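Local coordinates for calcium uptake protein 3, mitochondrial (Homo sapiens, PDB 6AGI) that senses matrix calcium through its EF-hands and, as a disulfide-linked heterodimer with MICU1, regulates the mitochondrial calcium uniporter channel in the central nervous system and skeletal muscle, at residues 114-119 and 124-129; 214-219 and 223-228; 109-114 and 228-233. One frame throughout, in Å; residues are numbered along the deposited sequence.

Contact 1: 114-119 and 124-129; sequences FDTDGN and KKEFLV. With CA (calcium ion), chain F.
Glu126 reaches from helix 124-138 into the loop 115-119, and both sides grip one calcium ion. Most of the contact is metal binding. Asp115 OD1 lies 2.6 Å from the calcium ion. Asp117 OD1 is 2.8 Å from the calcium ion. Asn119 OD1 comes to 2.5 Å from it. Glu126 binds in bidentate fashion, with OE1 at 2.5 Å and OE2 at 2.8 Å from the calcium ion. Its chain runs extended beyond CG (chi2 172°), which carries the carboxylate from the helix to the metal. The backbone oxygen of Met121 completes the ligands from this chain. This is the canonical EF-hand loop, with Asp115 at its first position and Glu126 at its twelfth.

Hydrogen bonds hold the ligands. Thr116 OG1 donates to Glu126 OE2 over 3.1 Å and meets the lone pair facing away from OE1. The other oxygen, OE1, accepts from the backbone N of Asp123. Asp115 OD2 is held by the backbone N of Glu120, which leaves OD1 turned to the metal.

The apolar part is formed by Phe114 and Phe127. Their rings are nearly parallel, with planes 6° apart, but strongly offset, with little of one ring above the other. Their centroids are 5.3 Å apart. The nearest atoms are Phe114 CE1 and Phe127 CD2, at 3.7 Å. Phe95 meets the Phe127 ring edge-to-face.

Three carboxylates converge here. Calcium probably offsets their mutual repulsion. Because Glu126 sits on helix 124-138, its bidentate grip likely links ion binding to the position of that helix.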
loop_
_atom_site.group_PDB
_atom_site.type_symbol
_atom_site.label_atom_id
_atom_site.label_comp_id
_atom_site.label_asym_id
_atom_site.label_seq_id
_atom_site.Cartn_x
_atom_site.Cartn_y
_atom_site.Cartn_z
ATOM N N PHE B 114 4.317 -11.711 -14.568
ATOM C CA PHE B 114 4.682 -11.992 -15.954
ATOM C C PHE B 114 4.736 -13.490 -16.267
ATOM O O PHE B 114 4.314 -13.906 -17.346
ATOM C CB PHE B 114 6.027 -11.339 -16.260
ATOM C CG PHE B 114 5.933 -9.942 -16.794
ATOM C CD1 PHE B 114 5.626 -9.727 -18.133
ATOM C CD2 PHE B 114 6.185 -8.844 -15.977
ATOM C CE1 PHE B 114 5.560 -8.433 -18.638
ATOM C CE2 PHE B 114 6.116 -7.553 -16.468
ATOM C CZ PHE B 114 5.803 -7.343 -17.790
ATOM N N ASP B 115 5.240 -14.307 -15.343
ATOM C CA ASP B 115 5.534 -15.715 -15.624
ATOM C C ASP B 115 4.228 -16.507 -15.527
ATOM O O ASP B 115 3.960 -17.283 -14.597
ATOM C CB ASP B 115 6.617 -16.212 -14.666
ATOM C CG ASP B 115 7.099 -17.630 -14.977
ATOM O OD1 ASP B 115 7.013 -18.115 -16.157
ATOM O OD2 ASP B 115 7.646 -18.236 -14.016
ATOM N N THR B 116 3.415 -16.322 -16.566
ATOM C CA THR B 116 2.137 -17.021 -16.715
ATOM C C THR B 116 2.243 -18.526 -16.451
ATOM O O THR B 116 1.284 -19.110 -15.939
ATOM C CB THR B 116 1.551 -16.772 -18.112
ATOM O OG1 THR B 116 2.420 -17.341 -19.102
ATOM C CG2 THR B 116 1.439 -15.293 -18.366
ATOM N N ASP B 117 3.376 -19.174 -16.797
ATOM C CA ASP B 117 3.484 -20.640 -16.719
ATOM C C ASP B 117 4.349 -21.196 -15.591
ATOM O O ASP B 117 4.442 -22.421 -15.463
ATOM C CB ASP B 117 4.018 -21.248 -18.024
ATOM C CG ASP B 117 5.279 -20.583 -18.503
ATOM O OD1 ASP B 117 5.188 -19.459 -19.018
ATOM O OD2 ASP B 117 6.372 -21.142 -18.293
ATOM N N GLY B 118 5.058 -20.375 -14.842
ATOM C CA GLY B 118 5.706 -20.897 -13.658
ATOM C C GLY B 118 7.081 -21.492 -13.851
ATOM O O GLY B 118 7.684 -21.940 -12.864
ATOM N N ASN B 119 7.608 -21.517 -15.074
ATOM C CA ASN B 119 8.969 -22.022 -15.251
ATOM C C ASN B 119 10.043 -21.107 -14.670
ATOM O O ASN B 119 11.215 -21.460 -14.762
ATOM C CB ASN B 119 9.267 -22.235 -16.731
ATOM C CG ASN B 119 9.181 -20.951 -17.519
ATOM O OD1 ASN B 119 8.921 -19.879 -16.954
ATOM N ND2 ASN B 119 9.409 -21.041 -18.826
ATOM N N LYS B 124 9.951 -13.823 -24.431
ATOM C CA LYS B 124 9.525 -12.650 -25.189
ATOM C C LYS B 124 8.006 -12.617 -25.342
ATOM O O LYS B 124 7.408 -11.539 -25.385
ATOM C CB LYS B 124 10.201 -12.635 -26.563
ATOM C CG LYS B 124 9.963 -11.372 -27.398
ATOM C CD LYS B 124 10.786 -11.480 -28.675
ATOM C CE LYS B 124 10.409 -10.481 -29.758
ATOM N NZ LYS B 124 11.400 -10.631 -30.875
ATOM N N LYS B 125 7.365 -13.787 -25.424
ATOM C CA LYS B 125 5.944 -13.841 -25.744
ATOM C C LYS B 125 5.102 -13.547 -24.509
ATOM O O LYS B 125 4.136 -12.759 -24.577
ATOM C CB LYS B 125 5.623 -15.230 -26.322
ATOM C CG LYS B 125 4.162 -15.531 -26.617
ATOM C CD LYS B 125 3.729 -16.855 -25.976
ATOM C CE LYS B 125 3.135 -16.676 -24.590
ATOM N NZ LYS B 125 3.152 -17.943 -23.788
ATOM N N GLU B 126 5.550 -14.060 -23.353
ATOM C CA GLU B 126 5.031 -13.601 -22.066
ATOM C C GLU B 126 5.153 -12.090 -21.918
ATOM O O GLU B 126 4.181 -11.402 -21.589
ATOM C CB GLU B 126 5.761 -14.288 -20.915
ATOM C CG GLU B 126 5.147 -15.591 -20.508
ATOM C CD GLU B 126 5.995 -16.339 -19.508
ATOM O OE1 GLU B 126 7.231 -16.284 -19.609
ATOM O OE2 GLU B 126 5.417 -16.960 -18.594
ATOM N N PHE B 127 6.350 -11.564 -22.158
ATOM C CA PHE B 127 6.556 -10.133 -22.025
ATOM C C PHE B 127 5.656 -9.353 -22.967
ATOM O O PHE B 127 5.275 -8.230 -22.647
ATOM C CB PHE B 127 8.031 -9.778 -22.243
ATOM C CG PHE B 127 8.353 -8.354 -21.916
ATOM C CD1 PHE B 127 8.262 -7.354 -22.873
ATOM C CD2 PHE B 127 8.687 -8.002 -20.618
ATOM C CE1 PHE B 127 8.555 -6.042 -22.553
ATOM C CE2 PHE B 127 8.954 -6.685 -20.283
ATOM C CZ PHE B 127 8.894 -5.706 -21.255
ATOM N N LEU B 128 5.326 -9.909 -24.135
ATOM C CA LEU B 128 4.537 -9.170 -25.116
ATOM C C LEU B 128 3.034 -9.177 -24.832
ATOM O O LEU B 128 2.317 -8.257 -25.292
ATOM C CB LEU B 128 4.840 -9.707 -26.521
ATOM C CG LEU B 128 6.044 -8.976 -27.155
ATOM C CD1 LEU B 128 6.476 -9.589 -28.463
ATOM C CD2 LEU B 128 5.750 -7.473 -27.356
ATOM N N VAL B 129 2.538 -10.157 -24.062
ATOM C CA VAL B 129 1.090 -10.218 -23.850
ATOM C C VAL B 129 0.527 -8.917 -23.301
ATOM O O VAL B 129 -0.636 -8.593 -23.537
ATOM C CB VAL B 129 0.695 -11.374 -22.916
ATOM C CG1 VAL B 129 1.311 -12.663 -23.397
ATOM C CG2 VAL B 129 1.057 -11.037 -21.449
HETATM CA CA CA F . 7.741 -18.492 -18.614
#

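Contact 2: 214-219 and 223-228; sequences VHFFGK and AELNFE
Ala223 packs against Phe217 near the C-terminal part of helix 211-217; Gly218 follows Phe217 with positive phi. The backbone N of Ala223 makes a weak hydrogen bond of 3.3 Å to Phe217 O. Its methyl rests on the same peptide, with CB 3.7 Å from Phe217 C. The carbonyl O of Ala223 lies at the edge of the Phe217 ring, in its plane, 3.2 Å from CD1. Phe217 CG stands opposite its own carbonyl carbon, which sets the ring beside this oxygen. Phe216 CB sits over the centre of one face of the Phe217 ring.

Leu225 is next to make contact, and its side chain turns in toward the helix. CD1 lies over one face of the Phe216 ring, 3.8 Å from the centroid and 22° off the ring normal. This is a CH-pi contact. The methyl is displaced toward the rim and is nearest CG and CD1. Leu225 CG also approaches Phe217 CE1, at 4.2 Å. Were Phe216 an alanine, the Leu225 methyl would probably lose the aromatic face it lies over, and a gap would be likely beside it.

Asn226 is the N-cap of helix 227-250, its OD1 accepting from the backbone N of Asp229.

The whole forms a helix-loop-helix link between helices 211-217 and 227-250. Leu225 is joined by backbone hydrogen bonds to Val122 of the calcium loop, consistent with the loop pairing seen in paired EF-hands. Phe216 meets Phe233 of helix 227-250 edge-to-face.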
loop_
_atom_site.group_PDB
_atom_site.type_symbol
_atom_site.label_atom_id
_atom_site.label_comp_id
_atom_site.label_asym_id
_atom_site.label_seq_id
_atom_site.Cartn_x
_atom_site.Cartn_y
_atom_site.Cartn_z
ATOM N N VAL B 214 14.979 -6.254 -27.446
ATOM C CA VAL B 214 16.265 -6.830 -27.849
ATOM C C VAL B 214 17.206 -6.977 -26.650
ATOM O O VAL B 214 17.936 -7.974 -26.521
ATOM C CB VAL B 214 16.887 -5.971 -28.966
ATOM C CG1 VAL B 214 18.236 -6.501 -29.356
ATOM C CG2 VAL B 214 15.982 -6.017 -30.182
ATOM N N HIS B 215 17.208 -5.992 -25.760
ATOM C CA HIS B 215 18.045 -6.074 -24.578
ATOM C C HIS B 215 17.688 -7.303 -23.746
ATOM O O HIS B 215 18.579 -7.983 -23.226
ATOM C CB HIS B 215 17.886 -4.791 -23.764
ATOM C CG HIS B 215 18.634 -4.799 -22.468
ATOM N ND1 HIS B 215 19.980 -4.532 -22.386
ATOM C CD2 HIS B 215 18.225 -5.035 -21.202
ATOM C CE1 HIS B 215 20.369 -4.601 -21.126
ATOM N NE2 HIS B 215 19.323 -4.911 -20.386
ATOM N N PHE B 216 16.383 -7.612 -23.629
ATOM C CA PHE B 216 15.886 -8.704 -22.783
ATOM C C PHE B 216 16.019 -10.058 -23.459
ATOM O O PHE B 216 16.520 -11.011 -22.850
ATOM C CB PHE B 216 14.422 -8.469 -22.410
ATOM C CG PHE B 216 14.231 -7.461 -21.314
ATOM C CD1 PHE B 216 15.237 -7.219 -20.385
ATOM C CD2 PHE B 216 13.056 -6.749 -21.214
ATOM C CE1 PHE B 216 15.056 -6.288 -19.360
ATOM C CE2 PHE B 216 12.873 -5.814 -20.207
ATOM C CZ PHE B 216 13.871 -5.588 -19.271
ATOM N N PHE B 217 15.543 -10.175 -24.703
ATOM C CA PHE B 217 15.442 -11.474 -25.360
ATOM C C PHE B 217 16.321 -11.597 -26.597
ATOM O O PHE B 217 16.107 -12.508 -27.404
ATOM C CB PHE B 217 13.994 -11.763 -25.726
ATOM C CG PHE B 217 13.031 -11.358 -24.663
ATOM C CD1 PHE B 217 12.888 -12.124 -23.512
ATOM C CD2 PHE B 217 12.283 -10.203 -24.790
ATOM C CE1 PHE B 217 12.009 -11.749 -22.515
ATOM C CE2 PHE B 217 11.416 -9.828 -23.794
ATOM C CZ PHE B 217 11.286 -10.606 -22.651
ATOM N N GLY B 218 17.290 -10.704 -26.784
ATOM C CA GLY B 218 18.215 -10.857 -27.882
ATOM C C GLY B 218 17.628 -10.448 -29.215
ATOM O O GLY B 218 16.456 -10.078 -29.343
ATOM N N LYS B 219 18.478 -10.538 -30.242
ATOM C CA LYS B 219 18.093 -10.080 -31.572
ATOM C C LYS B 219 17.156 -11.068 -32.248
ATOM O O LYS B 219 16.348 -10.672 -33.098
ATOM C CB LYS B 219 19.334 -9.852 -32.438
ATOM C CG LYS B 219 20.038 -8.513 -32.227
ATOM C CD LYS B 219 20.909 -8.512 -30.958
ATOM C CE LYS B 219 21.799 -7.268 -30.867
ATOM N NZ LYS B 219 22.509 -7.180 -29.550
ATOM N N ALA B 223 16.011 -15.579 -26.197
ATOM C CA ALA B 223 16.565 -15.609 -24.850
ATOM C C ALA B 223 15.455 -15.444 -23.813
ATOM O O ALA B 223 14.396 -14.869 -24.092
ATOM C CB ALA B 223 17.613 -14.511 -24.668
ATOM N N GLU B 224 15.736 -15.876 -22.577
ATOM C CA GLU B 224 14.741 -15.784 -21.518
ATOM C C GLU B 224 15.320 -15.107 -20.285
ATOM O O GLU B 224 16.538 -15.060 -20.087
ATOM C CB GLU B 224 14.193 -17.167 -21.120
ATOM C CG GLU B 224 13.523 -17.956 -22.235
ATOM C CD GLU B 224 14.261 -19.256 -22.525
ATOM O OE1 GLU B 224 15.076 -19.685 -21.665
ATOM O OE2 GLU B 224 14.026 -19.848 -23.606
ATOM N N LEU B 225 14.402 -14.564 -19.470
ATOM C CA LEU B 225 14.704 -13.694 -18.338
ATOM C C LEU B 225 14.360 -14.401 -17.035
ATOM O O LEU B 225 13.200 -14.772 -16.821
ATOM C CB LEU B 225 13.912 -12.399 -18.433
ATOM C CG LEU B 225 14.485 -11.182 -19.137
ATOM C CD1 LEU B 225 13.513 -10.025 -18.886
ATOM C CD2 LEU B 225 15.854 -10.856 -18.574
ATOM N N ASN B 226 15.352 -14.585 -16.167
ATOM C CA ASN B 226 15.098 -15.125 -14.836
ATOM C C ASN B 226 14.804 -13.970 -13.869
ATOM O O ASN B 226 14.921 -12.790 -14.218
ATOM C CB ASN B 226 16.284 -15.966 -14.360
ATOM C CG ASN B 226 17.545 -15.126 -14.115
ATOM O OD1 ASN B 226 17.608 -13.943 -14.452
ATOM N ND2 ASN B 226 18.563 -15.756 -13.562
ATOM N N PHE B 227 14.440 -14.307 -12.628
ATOM C CA PHE B 227 14.113 -13.269 -11.652
ATOM C C PHE B 227 15.303 -12.354 -11.366
ATOM O O PHE B 227 15.137 -11.150 -11.127
ATOM C CB PHE B 227 13.648 -13.899 -10.348
ATOM C CG PHE B 227 13.360 -12.898 -9.293
ATOM C CD1 PHE B 227 12.604 -11.760 -9.575
ATOM C CD2 PHE B 227 13.905 -13.059 -8.023
ATOM C CE1 PHE B 227 12.365 -10.811 -8.577
ATOM C CE2 PHE B 227 13.679 -12.124 -7.024
ATOM C CZ PHE B 227 12.909 -11.000 -7.293
ATOM N N GLU B 228 16.511 -12.909 -11.355
ATOM C CA GLU B 228 17.660 -12.115 -10.946
ATOM C C GLU B 228 17.952 -10.991 -11.952
ATOM O O GLU B 228 18.177 -9.838 -11.555
ATOM C CB GLU B 228 18.843 -13.055 -10.719
ATOM C CG GLU B 228 18.644 -13.986 -9.479
ATOM C CD GLU B 228 17.868 -15.315 -9.751
ATOM O OE1 GLU B 228 17.831 -15.793 -10.909
ATOM O OE2 GLU B 228 17.294 -15.891 -8.789
#

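Contact 3: 109-114 and 228-233; sequences IAFNMF and EDFYRF
Phe230 has the most surface buried in this contact, and its ring is pressed against helix 104-114. Its CG lies opposite the backbone N (chi1 -157°), which directs the ring across to the other helix. Three residues of that helix meet it. Phe111 comes over one face, Ala110 stands at the edge, and Phe114 meets the far end of the ring.

Phe111 and Phe230 form an edge-to-face, or T-shaped, pair. The edge of Phe111 points at the face of Phe230, with centroids 5.5 Å apart and planes at 69°. At the ring edge it is Phe111 CD1 that meets Phe230 CG, at 3.8 Å. Phe111 CB packs closer, 3.6 Å from Phe230 CD2. Beside it, Phe230 CE2 lies 3.9 Å from Ala110 CB, which sits in the plane of the Phe230 ring.

Helix 104-114 is the incoming helix of EF-hand 1 and ends at the calcium loop. The aromatic cluster of Phe111, Phe114 and Phe230 thus joins this helix to the long helix 227-250. The axes of the short segments approach to 10.3 Å, with 129° between their directions. No hydrogen bond spans the two segments.

Phe114 adds the third ring. Its CD2 is 3.7 Å from Phe230 CZ, and the two rings meet obliquely. Val122 of the calcium loop touches both Phe111 and Phe114.

Within helix 227-250, Arg232 NH2 makes a 2.9 Å salt bridge to Asp229 OD1. Tyr231 meets Phe107 of helix 104-114 edge-to-face. At the C-terminal end of helix 104-114, Met113 O accepts a hydrogen bond from Arg330 NH2 of the second subunit.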
loop_
_atom_site.group_PDB
_atom_site.type_symbol
_atom_site.label_atom_id
_atom_site.label_comp_id
_atom_site.label_asym_id
_atom_site.label_seq_id
_atom_site.Cartn_x
_atom_site.Cartn_y
_atom_site.Cartn_z
ATOM N N ILE B 109 6.758 -9.431 -7.151
ATOM C CA ILE B 109 5.349 -9.493 -7.553
ATOM C C ILE B 109 5.216 -9.283 -9.069
ATOM O O ILE B 109 4.418 -9.951 -9.737
ATOM C CB ILE B 109 4.500 -8.481 -6.764
ATOM C CG1 ILE B 109 4.347 -8.908 -5.314
ATOM C CG2 ILE B 109 3.085 -8.334 -7.354
ATOM C CD1 ILE B 109 4.009 -7.715 -4.368
ATOM N N ALA B 110 6.025 -8.393 -9.639
ATOM C CA ALA B 110 5.949 -8.094 -11.067
ATOM C C ALA B 110 6.405 -9.278 -11.920
ATOM O O ALA B 110 5.688 -9.714 -12.833
ATOM C CB ALA B 110 6.783 -6.850 -11.372
ATOM N N PHE B 111 7.590 -9.820 -11.612
ATOM C CA PHE B 111 8.086 -11.025 -12.276
ATOM C C PHE B 111 7.050 -12.148 -12.273
ATOM O O PHE B 111 6.779 -12.772 -13.319
ATOM C CB PHE B 111 9.371 -11.506 -11.594
ATOM C CG PHE B 111 9.986 -12.693 -12.261
ATOM C CD1 PHE B 111 10.805 -12.539 -13.366
ATOM C CD2 PHE B 111 9.718 -13.970 -11.800
ATOM C CE1 PHE B 111 11.360 -13.639 -14.007
ATOM C CE2 PHE B 111 10.270 -15.082 -12.436
ATOM C CZ PHE B 111 11.091 -14.914 -13.547
ATOM N N ASN B 112 6.467 -12.432 -11.096
ATOM C CA ASN B 112 5.445 -13.465 -11.045
ATOM C C ASN B 112 4.207 -13.070 -11.843
ATOM O O ASN B 112 3.595 -13.919 -12.496
ATOM C CB ASN B 112 5.078 -13.758 -9.600
ATOM C CG ASN B 112 6.117 -14.580 -8.912
ATOM O OD1 ASN B 112 6.922 -15.243 -9.580
ATOM N ND2 ASN B 112 6.135 -14.543 -7.564
ATOM N N MET B 113 3.855 -11.789 -11.869
ATOM C CA MET B 113 2.741 -11.412 -12.724
ATOM C C MET B 113 3.043 -11.677 -14.192
ATOM O O MET B 113 2.116 -11.874 -14.980
ATOM C CB MET B 113 2.375 -9.938 -12.522
ATOM C CG MET B 113 1.481 -9.693 -11.311
ATOM S SD MET B 113 -0.079 -10.530 -11.483
ATOM C CE MET B 113 -0.984 -9.210 -12.290
ATOM N N PHE B 114 4.317 -11.711 -14.568
ATOM C CA PHE B 114 4.682 -11.992 -15.954
ATOM C C PHE B 114 4.736 -13.490 -16.267
ATOM O O PHE B 114 4.314 -13.906 -17.346
ATOM C CB PHE B 114 6.027 -11.339 -16.260
ATOM C CG PHE B 114 5.933 -9.942 -16.794
ATOM C CD1 PHE B 114 5.626 -9.727 -18.133
ATOM C CD2 PHE B 114 6.185 -8.844 -15.977
ATOM C CE1 PHE B 114 5.560 -8.433 -18.638
ATOM C CE2 PHE B 114 6.116 -7.553 -16.468
ATOM C CZ PHE B 114 5.803 -7.343 -17.790
ATOM N N GLU B 228 16.511 -12.909 -11.355
ATOM C CA GLU B 228 17.660 -12.115 -10.946
ATOM C C GLU B 228 17.952 -10.991 -11.952
ATOM O O GLU B 228 18.177 -9.838 -11.555
ATOM C CB GLU B 228 18.843 -13.055 -10.719
ATOM C CG GLU B 228 18.644 -13.986 -9.479
ATOM C CD GLU B 228 17.868 -15.315 -9.751
ATOM O OE1 GLU B 228 17.831 -15.793 -10.909
ATOM O OE2 GLU B 228 17.294 -15.891 -8.789
ATOM N N ASP B 229 17.880 -11.279 -13.260
ATOM C CA ASP B 229 18.090 -10.196 -14.224
ATOM C C ASP B 229 16.983 -9.151 -14.170
ATOM O O ASP B 229 17.258 -7.950 -14.246
ATOM C CB ASP B 229 18.202 -10.718 -15.660
ATOM C CG ASP B 229 19.199 -11.845 -15.812
ATOM O OD1 ASP B 229 20.335 -11.688 -15.315
ATOM O OD2 ASP B 229 18.888 -12.838 -16.517
ATOM N N PHE B 230 15.737 -9.591 -14.009
ATOM C CA PHE B 230 14.592 -8.689 -13.887
ATOM C C PHE B 230 14.782 -7.724 -12.720
ATOM O O PHE B 230 14.646 -6.500 -12.868
ATOM C CB PHE B 230 13.368 -9.578 -13.688
ATOM C CG PHE B 230 12.051 -8.973 -14.056
ATOM C CD1 PHE B 230 11.687 -8.822 -15.394
ATOM C CD2 PHE B 230 11.121 -8.670 -13.065
ATOM C CE1 PHE B 230 10.446 -8.303 -15.739
ATOM C CE2 PHE B 230 9.884 -8.163 -13.395
ATOM C CZ PHE B 230 9.545 -7.977 -14.737
ATOM N N TYR B 231 15.099 -8.278 -11.544
ATOM C CA TYR B 231 15.407 -7.474 -10.376
ATOM C C TYR B 231 16.525 -6.496 -10.678
ATOM O O TYR B 231 16.473 -5.331 -10.262
ATOM C CB TYR B 231 15.808 -8.388 -9.212
ATOM C CG TYR B 231 15.997 -7.685 -7.887
ATOM C CD1 TYR B 231 17.111 -6.902 -7.633
ATOM C CD2 TYR B 231 15.077 -7.846 -6.870
ATOM C CE1 TYR B 231 17.283 -6.269 -6.417
ATOM C CE2 TYR B 231 15.238 -7.209 -5.641
ATOM C CZ TYR B 231 16.359 -6.422 -5.430
ATOM O OH TYR B 231 16.547 -5.792 -4.235
ATOM N N ARG B 232 17.565 -6.950 -11.382
ATOM C CA ARG B 232 18.682 -6.045 -11.577
ATOM C C ARG B 232 18.326 -4.918 -12.530
ATOM O O ARG B 232 18.783 -3.785 -12.342
ATOM C CB ARG B 232 19.907 -6.812 -12.060
ATOM C CG ARG B 232 20.500 -7.691 -11.002
ATOM C CD ARG B 232 21.863 -8.230 -11.388
ATOM N NE ARG B 232 21.756 -9.359 -12.304
ATOM C CZ ARG B 232 22.022 -10.616 -11.957
ATOM N NH1 ARG B 232 22.379 -10.897 -10.706
ATOM N NH2 ARG B 232 21.900 -11.596 -12.849
ATOM N N PHE B 233 17.498 -5.193 -13.542
ATOM C CA PHE B 233 17.054 -4.131 -14.428
ATOM C C PHE B 233 16.253 -3.081 -13.668
ATOM O O PHE B 233 16.511 -1.877 -13.818
ATOM C CB PHE B 233 16.238 -4.690 -15.576
ATOM C CG PHE B 233 15.722 -3.618 -16.491
ATOM C CD1 PHE B 233 16.579 -2.981 -17.379
ATOM C CD2 PHE B 233 14.402 -3.219 -16.448
ATOM C CE1 PHE B 233 16.124 -1.986 -18.215
ATOM C CE2 PHE B 233 13.936 -2.215 -17.285
ATOM C CZ PHE B 233 14.795 -1.594 -18.172
#

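In the fold
The chain is most of the protein without its N-terminal part, and the three contacts surround EF-hand 1, with centres 11 to 12 Å apart. Contact 3 opens first, at 109-114. Contact 1 follows and closes before contact 2 begins. Contact 3 closes last, at 228-233. It shares Phe114 with contact 1 and Glu228 with contact 2. Contacts 1 and 2 meet where Phe127 packs on Phe216 and Phe217. Contacts 2 and 3 meet where the ring of Phe111 lies against the backbone at Leu225 to Phe227. This packing, mostly aromatic, joins the helices flanking the calcium loop to helices 211-217 and 227-250, and probably lets them move together with the site. Contacts 1 and 3 also touch the second subunit.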